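Local coordinates for protein HTH-type transcriptional regulator GadX (Escherichia coli, PDB 3MKL) that activates acid-resistance genes such as gadA, gadB and gadC, and can repress gadW, by sequence-specific DNA binding through its AraC/XylS-type helix-turn-helix domain, at residues A[49-52]-A[53-57]; A[86-89]-A[90-94]. One frame throughout, in Å; residues are numbered along the deposited sequence.

Interaction 1. Residues A[49-52]-A[53-57]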
# COMPACT_ATOMS: atom_id res chain seq x y z
N THR A 49 4.43 8.16 -11.18
CA THR A 49 3.63 7.35 -10.27
C THR A 49 2.33 8.08 -9.90
O THR A 49 2.11 9.23 -10.31
CB THR A 49 4.44 6.95 -8.97
OG1 THR A 49 3.80 5.82 -8.33
CG2 THR A 49 4.57 8.13 -7.97
N SER A 50 1.47 7.42 -9.14
CA SER A 50 0.30 8.09 -8.60
C SER A 50 0.20 7.74 -7.13
O SER A 50 0.97 6.88 -6.64
CB SER A 50 -0.96 7.66 -9.33
OG SER A 50 -1.09 6.26 -9.24
N TYR A 51 -0.73 8.38 -6.44
CA TYR A 51 -0.94 8.08 -5.03
C TYR A 51 -1.38 6.63 -4.91
O TYR A 51 -0.93 5.91 -4.01
CB TYR A 51 -1.91 9.08 -4.38
CG TYR A 51 -3.36 8.66 -4.44
CD1 TYR A 51 -3.88 7.78 -3.49
CD2 TYR A 51 -4.19 9.11 -5.46
CE1 TYR A 51 -5.22 7.36 -3.55
CE2 TYR A 51 -5.54 8.70 -5.53
CZ TYR A 51 -6.04 7.83 -4.56
OH TYR A 51 -7.35 7.42 -4.59
N SER A 52 -2.21 6.16 -5.86
CA SER A 52 -2.78 4.82 -5.76
C SER A 52 -1.74 3.73 -6.00
O SER A 52 -1.82 2.66 -5.41
CB SER A 52 -4.00 4.64 -6.66
OG SER A 52 -3.73 5.05 -7.98
N GLN A 53 -0.75 4.00 -6.85
CA GLN A 53 0.32 3.04 -7.07
C GLN A 53 1.15 2.94 -5.82
O GLN A 53 1.50 1.84 -5.40
CB GLN A 53 1.17 3.40 -8.29
CG GLN A 53 0.49 2.95 -9.58
CD GLN A 53 1.20 3.38 -10.84
OE1 GLN A 53 2.01 4.32 -10.83
NE2 GLN A 53 0.88 2.71 -11.96
N LEU A 54 1.43 4.09 -5.22
CA LEU A 54 2.23 4.13 -4.00
C LEU A 54 1.51 3.44 -2.86
O LEU A 54 2.12 2.70 -2.10
CB LEU A 54 2.60 5.57 -3.66
CG LEU A 54 3.57 6.22 -4.66
CD1 LEU A 54 3.85 7.65 -4.26
CD2 LEU A 54 4.90 5.42 -4.79
N LEU A 55 0.20 3.68 -2.75
CA LEU A 55 -0.63 3.00 -1.76
C LEU A 55 -0.45 1.48 -1.85
O LEU A 55 -0.08 0.82 -0.85
CB LEU A 55 -2.11 3.39 -1.91
CG LEU A 55 -3.10 3.05 -0.79
CD1 LEU A 55 -2.57 3.44 0.59
CD2 LEU A 55 -4.48 3.73 -1.03
N THR A 56 -0.67 0.95 -3.05
CA THR A 56 -0.57 -0.48 -3.29
C THR A 56 0.79 -1.01 -2.88
O THR A 56 0.89 -2.00 -2.18
CB THR A 56 -0.90 -0.82 -4.78
OG1 THR A 56 -2.31 -0.63 -5.00
CG2 THR A 56 -0.51 -2.23 -5.14
N GLU A 57 1.84 -0.33 -3.31
CA GLU A 57 3.20 -0.77 -3.04
C GLU A 57 3.50 -0.82 -1.54
O GLU A 57 4.06 -1.80 -1.05
CB GLU A 57 4.17 0.13 -3.79
CG GLU A 57 4.23 -0.24 -5.29
CD GLU A 57 4.47 0.94 -6.23
OE1 GLU A 57 5.07 1.96 -5.81
OE2 GLU A 57 4.09 0.82 -7.41
O HOH W 1 4.29 3.73 -10.19

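Interaction 2. Residues A[86-89]-A[90-94]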
# COMPACT_ATOMS: atom_id res chain seq x y z
N VAL A 86 -10.69 -10.06 0.22
CA VAL A 86 -9.58 -11.03 0.13
C VAL A 86 -9.25 -11.49 -1.30
O VAL A 86 -8.07 -11.66 -1.62
CB VAL A 86 -9.78 -12.28 1.02
CG1 VAL A 86 -8.47 -13.09 1.11
CG2 VAL A 86 -10.22 -11.86 2.41
N SER A 87 -10.26 -11.70 -2.15
CA SER A 87 -10.06 -12.00 -3.59
C SER A 87 -9.24 -10.90 -4.25
O SER A 87 -8.26 -11.16 -4.98
CB SER A 87 -11.39 -12.07 -4.32
OG SER A 87 -12.15 -13.19 -3.92
N TYR A 88 -9.65 -9.66 -4.03
CA TYR A 88 -8.88 -8.54 -4.60
C TYR A 88 -7.44 -8.48 -4.03
O TYR A 88 -6.44 -8.36 -4.79
CB TYR A 88 -9.62 -7.22 -4.41
CG TYR A 88 -8.78 -6.02 -4.83
CD1 TYR A 88 -8.63 -5.69 -6.16
CD2 TYR A 88 -8.13 -5.23 -3.88
CE1 TYR A 88 -7.88 -4.60 -6.56
CE2 TYR A 88 -7.35 -4.11 -4.27
CZ TYR A 88 -7.24 -3.81 -5.62
OH TYR A 88 -6.49 -2.74 -6.04
N PHE A 89 -7.32 -8.55 -2.70
CA PHE A 89 -5.99 -8.61 -2.09
C PHE A 89 -5.15 -9.74 -2.70
O PHE A 89 -4.01 -9.50 -3.08
CB PHE A 89 -6.07 -8.77 -0.57
CG PHE A 89 -4.78 -9.19 0.08
CD1 PHE A 89 -3.72 -8.30 0.20
CD2 PHE A 89 -4.63 -10.48 0.58
CE1 PHE A 89 -2.53 -8.71 0.83
CE2 PHE A 89 -3.45 -10.87 1.21
CZ PHE A 89 -2.41 -10.00 1.31
N ILE A 90 -5.69 -10.95 -2.77
CA ILE A 90 -4.97 -12.04 -3.44
C ILE A 90 -4.51 -11.67 -4.86
O ILE A 90 -3.35 -11.90 -5.23
CB ILE A 90 -5.79 -13.40 -3.46
CG1 ILE A 90 -5.97 -13.96 -2.03
CG2 ILE A 90 -5.13 -14.41 -4.40
CD1 ILE A 90 -7.03 -15.06 -1.93
N TYR A 91 -5.41 -11.07 -5.64
CA TYR A 91 -5.10 -10.65 -7.02
C TYR A 91 -3.90 -9.67 -7.09
O TYR A 91 -3.02 -9.78 -7.94
CB TYR A 91 -6.34 -10.01 -7.67
CG TYR A 91 -5.99 -9.00 -8.73
CD1 TYR A 91 -5.70 -9.41 -10.05
CD2 TYR A 91 -5.98 -7.63 -8.45
CE1 TYR A 91 -5.37 -8.48 -11.04
CE2 TYR A 91 -5.67 -6.69 -9.46
CZ TYR A 91 -5.35 -7.14 -10.74
OH TYR A 91 -5.03 -6.25 -11.71
N VAL A 92 -3.89 -8.69 -6.19
CA VAL A 92 -2.87 -7.66 -6.25
C VAL A 92 -1.54 -8.19 -5.71
O VAL A 92 -0.46 -7.79 -6.19
CB VAL A 92 -3.33 -6.42 -5.46
CG1 VAL A 92 -2.24 -5.40 -5.39
CG2 VAL A 92 -4.53 -5.80 -6.17
N PHE A 93 -1.61 -9.09 -4.73
CA PHE A 93 -0.40 -9.76 -4.20
C PHE A 93 0.24 -10.67 -5.24
O PHE A 93 1.43 -10.59 -5.50
CB PHE A 93 -0.73 -10.53 -2.93
CG PHE A 93 0.47 -11.14 -2.23
CD1 PHE A 93 0.99 -10.55 -1.07
CD2 PHE A 93 1.03 -12.32 -2.67
CE1 PHE A 93 2.05 -11.12 -0.39
CE2 PHE A 93 2.10 -12.93 -2.00
CZ PHE A 93 2.62 -12.32 -0.84
N ARG A 94 -0.58 -11.50 -5.88
CA ARG A 94 -0.08 -12.35 -6.96
C ARG A 94 0.56 -11.55 -8.11
O ARG A 94 1.57 -11.97 -8.64
CB ARG A 94 -1.15 -13.32 -7.47
CG ARG A 94 -0.62 -14.23 -8.55
CD ARG A 94 -1.47 -15.48 -8.79
NE ARG A 94 -2.72 -15.13 -9.45
CZ ARG A 94 -3.91 -15.18 -8.88
NH1 ARG A 94 -4.06 -15.59 -7.62
NH2 ARG A 94 -4.98 -14.82 -9.57

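Interaction 1. Residues A[49-52]-A[53-57]
Ser50 and Gln53 meet where helix 51-67 begins. The hydroxyl OG of Ser50 accepts from the backbone N of Gln53 at 3.3 Å, a weak bond with an N-H...O angle of 154°. It can do so because OG sits between its own backbone N and carbonyl carbon (chi1 57°), swung over the open end of the first turn. Ser50 is thus the N-cap, and its carbonyl opens the backbone ladder: Leu54 N donates to Ser50 O, Leu55 N to Tyr51 O at 2.8 Å and Thr56 N to Ser52 O.

A water may link Thr49 to Gln53: it lies 2.8 Å from Thr49 OG1, but its 2.4 Å distance to Gln53 OE1 is too short to be trusted. The side chains of Thr49 and Gln53 run past each other in opposite senses.

In AraC/XylS-family proteins a long helix connects two helix-turn-helix subdomains, and 51-67 occupies that place between the two predicted motifs. Its capped start packs against the N-terminal half: Leu54 rests on Arg9 and Val12 of helix 8-17 and, with Thr49 and Tyr51, on Leu44 of helix 37-46.

Apolar packing adds to this: Thr49 CG2 comes within 3.8 Å of Leu54 CD1, the two side chains crossing at about a right angle. The hydroxyl OG1 of Thr49 rests against Leu54 CG at 3.7 Å. Looser is the approach of Leu55 CD2 to Tyr51 CE1, 4.5 Å and oblique to the ring.

Interaction 2. Residues A[86-89]-A[90-94]
Val86 meets Ile90 one turn on along helix 86-97: its CG1 lies 3.9 Å from Ile90 CD1, and the carbonyl of Val86 takes the N-H of Ile90 at 2.7 Å. Ser87 contributes through its backbone, its O accepting from Tyr91 N.

Tyr88 makes its contact through its ring. A methyl of Val92, CG2, stands over one face of the phenol, 3.7 Å from its centroid and 24° off the normal, in a CH-pi contact displaced toward the rim. With CG anti to the backbone N (chi1 173°), the ring leans outward and toward the C-terminal end, which brings it beside that methyl. Tyr91 passes Tyr88 at a slant, its ring plane turned 36° from that of Tyr88, while Tyr88 O lies in plane at the edge of the Tyr91 ring and also accepts from Val92 N.

Phe89 turns to the buried side, where its side chain and that of Phe93 lie side by side and point the same way, the rings oblique to each other, CZ of Phe89 4.2 Å from CD1 of Phe93. Both phenylalanines pack on Met60 of helix 51-67 and Pro101 of helix 101-107. Helix 86-97 is the second helix of the predicted DNA-binding motif 74-97, the recognition-helix position in this family. The side-chain contacts among these residues are apolar or aromatic, so they are probably held by van der Waals packing, aided by burial at Phe89, Val92 and Phe93, while backbone hydrogen bonds hold the turns.

From the N terminus, the chain builds helices 8-17, 26-32 and 37-46 before interaction 1 starts helix 51-67; interaction 2 follows on helix 86-97, after helix 74-80. The two stand in series, neither nested nor crossed, and each spans consecutive residues, closing a helical turn without enclosing a long loop. Their centres are about 16 Å apart, yet they touch where Thr56 CG2 packs 3.6 Å from Val92 CG1. Interaction 1 lies where the connecting helix packs against the N-terminal helices, whereas interaction 2 belongs to the second predicted helix-turn-helix motif, packed against helices 51-67, 74-80 and 101-107. Helix 51-67 thereby joins the two halves of the DNA-binding domain.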